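Local coordinates for protein glycerol-3-phosphate dehydrogenase [NAD(+)] (Dunaliella salina, PDB 6IUY) that probably interconverts sn-glycerol 3-phosphate and dihydroxyacetone phosphate with NAD, its fused phosphatase-like and dehydrogenase domains together enabling direct conversion of dihydroxyacetone phosphate to glycerol, at residues I416-A429 with P444-A457. Sequence-based numbering, arbitrary orientation.
Sequences IAKEELSEAVIAYA and PYFAINLLADVPGA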
loop_
_atom_site.group_PDB
_atom_site.type_symbol
_atom_site.label_atom_id
_atom_site.label_comp_id
_atom_site.label_asym_id
_atom_site.label_seq_id
_atom_site.Cartn_x
_atom_site.Cartn_y
_atom_site.Cartn_z
ATOM N N ILE A 416 22.087 3.487 -6.915
ATOM C CA ILE A 416 22.414 3.911 -5.558
ATOM C C ILE A 416 23.928 4.057 -5.410
ATOM O O ILE A 416 24.408 4.950 -4.720
ATOM C CB ILE A 416 21.853 2.916 -4.553
ATOM C CG1 ILE A 416 20.327 2.898 -4.680
ATOM C CG2 ILE A 416 22.301 3.240 -3.145
ATOM C CD1 ILE A 416 19.662 1.674 -4.032
ATOM N N ALA A 417 24.687 3.205 -6.088
ATOM C CA ALA A 417 26.151 3.313 -6.062
ATOM C C ALA A 417 26.603 4.637 -6.673
ATOM O O ALA A 417 27.708 5.112 -6.415
ATOM C CB ALA A 417 26.790 2.140 -6.806
ATOM N N LYS A 418 25.738 5.238 -7.483
ATOM C CA LYS A 418 26.053 6.513 -8.106
ATOM C C LYS A 418 25.400 7.641 -7.321
ATOM O O LYS A 418 25.448 8.803 -7.721
ATOM C CB LYS A 418 25.607 6.516 -9.567
ATOM C CG LYS A 418 26.571 5.733 -10.462
ATOM C CD LYS A 418 25.869 5.010 -11.576
ATOM C CE LYS A 418 25.233 5.995 -12.530
ATOM N NZ LYS A 418 24.473 5.326 -13.625
ATOM N N GLU A 419 24.787 7.277 -6.200
ATOM C CA GLU A 419 24.192 8.239 -5.282
ATOM C C GLU A 419 22.953 8.948 -5.837
ATOM O O GLU A 419 22.650 10.081 -5.448
ATOM C CB GLU A 419 25.249 9.274 -4.866
ATOM C CG GLU A 419 26.493 8.640 -4.219
ATOM C CD GLU A 419 27.399 9.644 -3.509
ATOM O OE1 GLU A 419 27.176 10.869 -3.646
ATOM O OE2 GLU A 419 28.331 9.198 -2.797
ATOM N N GLU A 420 22.237 8.288 -6.744
ATOM C CA GLU A 420 20.905 8.740 -7.121
ATOM C C GLU A 420 19.969 8.551 -5.927
ATOM O O GLU A 420 20.062 7.547 -5.208
ATOM C CB GLU A 420 20.394 7.977 -8.334
ATOM C CG GLU A 420 21.383 7.959 -9.505
ATOM C CD GLU A 420 20.800 7.342 -10.781
ATOM O OE1 GLU A 420 19.609 6.956 -10.769
ATOM O OE2 GLU A 420 21.531 7.244 -11.797
ATOM N N LEU A 421 19.069 9.507 -5.715
ATOM C CA LEU A 421 18.228 9.506 -4.520
ATOM C C LEU A 421 17.376 8.271 -4.462
ATOM O O LEU A 421 16.726 7.908 -5.440
ATOM C CB LEU A 421 17.327 10.745 -4.464
ATOM C CG LEU A 421 17.979 12.115 -4.252
ATOM C CD1 LEU A 421 17.134 12.969 -3.304
ATOM C CD2 LEU A 421 19.394 12.005 -3.735
ATOM N N SER A 422 17.372 7.628 -3.302
ATOM C CA SER A 422 16.684 6.365 -3.135
ATOM C C SER A 422 16.228 6.236 -1.693
ATOM O O SER A 422 16.487 7.116 -0.878
ATOM C CB SER A 422 17.600 5.205 -3.526
ATOM O OG SER A 422 16.836 4.021 -3.688
ATOM N N GLU A 423 15.531 5.156 -1.369
ATOM C CA GLU A 423 15.024 4.992 -0.011
ATOM C C GLU A 423 14.866 3.518 0.300
ATOM O O GLU A 423 14.836 2.673 -0.600
ATOM C CB GLU A 423 13.691 5.757 0.192
ATOM C CG GLU A 423 12.620 5.494 -0.846
ATOM C CD GLU A 423 11.341 6.353 -0.672
ATOM O OE1 GLU A 423 11.429 7.596 -0.550
ATOM O OE2 GLU A 423 10.232 5.774 -0.699
ATOM N N ALA A 424 14.801 3.196 1.585
ATOM C CA ALA A 424 14.577 1.821 1.986
ATOM C C ALA A 424 13.921 1.768 3.344
ATOM O O ALA A 424 14.000 2.711 4.112
ATOM C CB ALA A 424 15.898 1.036 2.018
ATOM N N VAL A 425 13.300 0.641 3.634
ATOM C CA VAL A 425 12.789 0.341 4.962
ATOM C C VAL A 425 13.837 -0.463 5.729
ATOM O O VAL A 425 14.425 -1.387 5.168
ATOM C CB VAL A 425 11.506 -0.509 4.889
ATOM C CG1 VAL A 425 11.324 -1.295 6.172
ATOM C CG2 VAL A 425 10.274 0.350 4.551
ATOM N N ILE A 426 14.067 -0.134 6.998
ATOM C CA ILE A 426 14.765 -1.066 7.871
ATOM C C ILE A 426 13.786 -1.581 8.900
ATOM O O ILE A 426 13.272 -0.817 9.701
ATOM C CB ILE A 426 15.994 -0.427 8.562
ATOM C CG1 ILE A 426 17.183 -0.431 7.592
ATOM C CG2 ILE A 426 16.347 -1.204 9.826
ATOM C CD1 ILE A 426 18.497 0.118 8.171
ATOM N N ALA A 427 13.516 -2.882 8.866
ATOM C CA ALA A 427 12.611 -3.485 9.820
ATOM C C ALA A 427 13.423 -4.101 10.947
ATOM O O ALA A 427 14.140 -5.073 10.726
ATOM C CB ALA A 427 11.746 -4.520 9.146
ATOM N N TYR A 428 13.306 -3.532 12.147
ATOM C CA TYR A 428 14.197 -3.878 13.257
ATOM C C TYR A 428 13.675 -5.033 14.091
ATOM O O TYR A 428 12.461 -5.205 14.263
ATOM C CB TYR A 428 14.449 -2.653 14.153
ATOM C CG TYR A 428 13.206 -1.935 14.647
ATOM C CD1 TYR A 428 12.370 -2.512 15.604
ATOM C CD2 TYR A 428 12.876 -0.666 14.173
ATOM C CE1 TYR A 428 11.240 -1.851 16.059
ATOM C CE2 TYR A 428 11.750 0.005 14.635
ATOM C CZ TYR A 428 10.943 -0.595 15.574
ATOM O OH TYR A 428 9.825 0.065 16.019
ATOM N N ALA A 429 14.610 -5.829 14.604
ATOM C CA ALA A 429 14.288 -6.973 15.443
ATOM C C ALA A 429 13.776 -6.482 16.787
ATOM O O ALA A 429 12.895 -7.084 17.397
ATOM C CB ALA A 429 15.528 -7.871 15.622
ATOM N N PRO A 444 22.671 10.925 2.773
ATOM C CA PRO A 444 21.800 11.995 2.264
ATOM C C PRO A 444 21.047 11.596 0.998
ATOM O O PRO A 444 20.050 12.235 0.679
ATOM C CB PRO A 444 22.774 13.135 1.974
ATOM C CG PRO A 444 23.952 12.854 2.846
ATOM C CD PRO A 444 24.067 11.360 2.893
ATOM N N TYR A 445 21.497 10.549 0.306
ATOM C CA TYR A 445 20.835 10.079 -0.912
ATOM C C TYR A 445 20.134 8.739 -0.679
ATOM O O TYR A 445 19.598 8.120 -1.594
ATOM C CB TYR A 445 21.859 9.945 -2.053
ATOM C CG TYR A 445 23.038 9.091 -1.664
ATOM C CD1 TYR A 445 22.994 7.708 -1.800
ATOM C CD2 TYR A 445 24.179 9.661 -1.125
ATOM C CE1 TYR A 445 24.077 6.913 -1.428
ATOM C CE2 TYR A 445 25.261 8.882 -0.738
ATOM C CZ TYR A 445 25.206 7.508 -0.890
ATOM O OH TYR A 445 26.286 6.732 -0.506
ATOM N N PHE A 446 20.145 8.281 0.559
ATOM C CA PHE A 446 19.552 6.993 0.877
ATOM C C PHE A 446 18.764 7.138 2.186
ATOM O O PHE A 446 19.322 6.982 3.276
ATOM C CB PHE A 446 20.648 5.903 0.967
ATOM C CG PHE A 446 20.108 4.493 0.952
ATOM C CD1 PHE A 446 19.450 4.003 -0.168
ATOM C CD2 PHE A 446 20.256 3.660 2.056
ATOM C CE1 PHE A 446 18.946 2.713 -0.211
ATOM C CE2 PHE A 446 19.752 2.354 2.037
ATOM C CZ PHE A 446 19.084 1.884 0.892
ATOM N N ALA A 447 17.476 7.485 2.058
ATOM C CA ALA A 447 16.601 7.746 3.205
ATOM C C ALA A 447 16.063 6.470 3.810
ATOM O O ALA A 447 15.586 5.563 3.104
ATOM C CB ALA A 447 15.441 8.657 2.809
ATOM N N ILE A 448 16.120 6.408 5.135
ATOM C CA ILE A 448 15.704 5.210 5.851
ATOM C C ILE A 448 14.431 5.450 6.652
ATOM O O ILE A 448 14.267 6.494 7.286
ATOM C CB ILE A 448 16.812 4.717 6.786
ATOM C CG1 ILE A 448 17.992 4.188 5.963
ATOM C CG2 ILE A 448 16.286 3.652 7.724
ATOM C CD1 ILE A 448 17.759 2.823 5.375
ATOM N N ASN A 449 13.542 4.464 6.611
ATOM C CA ASN A 449 12.297 4.471 7.352
ATOM C C ASN A 449 12.255 3.259 8.283
ATOM O O ASN A 449 12.358 2.118 7.814
ATOM C CB ASN A 449 11.123 4.463 6.354
ATOM C CG ASN A 449 9.769 4.397 7.023
ATOM O OD1 ASN A 449 9.598 4.822 8.167
ATOM N ND2 ASN A 449 8.784 3.864 6.298
ATOM N N LEU A 450 12.107 3.485 9.592
ATOM C CA LEU A 450 12.090 2.368 10.554
ATOM C C LEU A 450 10.695 1.792 10.747
ATOM O O LEU A 450 9.713 2.512 10.892
ATOM C CB LEU A 450 12.657 2.788 11.920
ATOM C CG LEU A 450 14.144 3.128 12.007
ATOM C CD1 LEU A 450 14.518 3.507 13.435
ATOM C CD2 LEU A 450 15.034 1.997 11.525
ATOM N N LEU A 451 10.623 0.472 10.754
ATOM C CA LEU A 451 9.361 -0.228 10.809
ATOM C C LEU A 451 9.562 -1.379 11.745
ATOM O O LEU A 451 10.659 -1.928 11.791
ATOM C CB LEU A 451 8.949 -0.742 9.436
ATOM C CG LEU A 451 7.892 0.001 8.642
ATOM C CD1 LEU A 451 8.231 1.451 8.587
ATOM C CD2 LEU A 451 7.839 -0.592 7.246
ATOM N N ALA A 452 8.520 -1.768 12.474
ATOM C CA ALA A 452 8.642 -2.921 13.344
ATOM C C ALA A 452 8.342 -4.230 12.603
ATOM O O ALA A 452 8.718 -5.303 13.084
ATOM C CB ALA A 452 7.740 -2.768 14.537
ATOM N N ASP A 453 7.704 -4.148 11.427
ATOM C CA ASP A 453 7.189 -5.348 10.736
ATOM C C ASP A 453 8.248 -6.122 9.934
ATOM O O ASP A 453 8.268 -6.052 8.695
ATOM C CB ASP A 453 6.028 -4.972 9.783
ATOM C CG ASP A 453 5.328 -6.199 9.194
ATOM O OD1 ASP A 453 5.769 -7.340 9.454
ATOM O OD2 ASP A 453 4.330 -6.034 8.461
ATOM N N VAL A 454 9.098 -6.891 10.617
ATOM C CA VAL A 454 10.163 -7.620 9.924
ATOM C C VAL A 454 9.601 -8.719 9.005
ATOM O O VAL A 454 10.077 -8.902 7.883
ATOM C CB VAL A 454 11.179 -8.265 10.917
ATOM C CG1 VAL A 454 12.073 -9.265 10.186
ATOM C CG2 VAL A 454 12.040 -7.199 11.599
ATOM N N PRO A 455 8.594 -9.461 9.474
ATOM C CA PRO A 455 8.064 -10.491 8.574
ATOM C C PRO A 455 7.414 -9.924 7.294
ATOM O O PRO A 455 7.446 -10.590 6.262
ATOM C CB PRO A 455 7.033 -11.237 9.438
ATOM C CG PRO A 455 6.877 -10.456 10.690
ATOM C CD PRO A 455 8.063 -9.566 10.849
ATOM N N GLY A 456 6.856 -8.717 7.342
ATOM C CA GLY A 456 6.190 -8.167 6.162
ATOM C C GLY A 456 7.151 -7.579 5.139
ATOM O O GLY A 456 7.022 -7.840 3.936
ATOM N N ALA A 457 8.099 -6.777 5.619
ATOM C CA ALA A 457 9.161 -6.216 4.794
ATOM C C ALA A 457 9.927 -7.319 4.082
ATOM O O ALA A 457 10.182 -7.251 2.868
ATOM C CB ALA A 457 10.133 -5.378 5.641
HETATM O O HOH W 1 26.694 4.745 -2.816
#
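Strands 422-427 and 446-451 pair in parallel at the edge of the dehydrogenase sheet, from Ser422 beside Phe446 to Ala427 beside Leu451. Seven backbone hydrogen bonds join them, beginning with Ser422 N to Tyr445 O (2.8 Å) and ending with Tyr428 N to Leu451 O (3.1 Å).

At the start, the Glu419 side chain lies across one face of the Tyr445 ring. Glu419 CG sits over the ring face, 3.8 Å from the centroid, in a CH-pi contact. The Glu419 carboxylate is stacked on the ring, their planes 15° apart. Arg273 forms a salt bridge with Glu419 OE2, and Gln277 bonds to both Glu419 OE2 and Tyr445 OH. A water also donates to Ile416 O and Tyr445 OH. Leu421 CD2 packs on Tyr445 CB (3.6 Å).

Phe446 has CG anti to its backbone N (chi1 -166°), and its ring reaches along the sheet face to Ala424. There Phe446 CZ meets Ala424 CB at 3.5 Å. Ser422 CB lies at the ring edge.

The pair belongs to a beta-alpha-beta unit whose linking helix 431-441 packs on Ile426, Ile448 and Leu450. On that face Ile426 CD1 touches Ile448 CD1, and Ile426 CG2 lies beside Leu450 CD2 (3.9 Å). The other face carries Val425, whose CG1 meets Leu451 CD2 at 3.7 Å.

Beyond the strands, one face of the Tyr428 ring takes Leu451 O and Ala452 CA, with Leu450 CB at its edge. Val454 and Ala457 of the next helix cover Ala427 CB. Asp453 N-caps that helix: OD1 accepts from Gly456 N (2.7 Å), while OD2 bonds to Thr510.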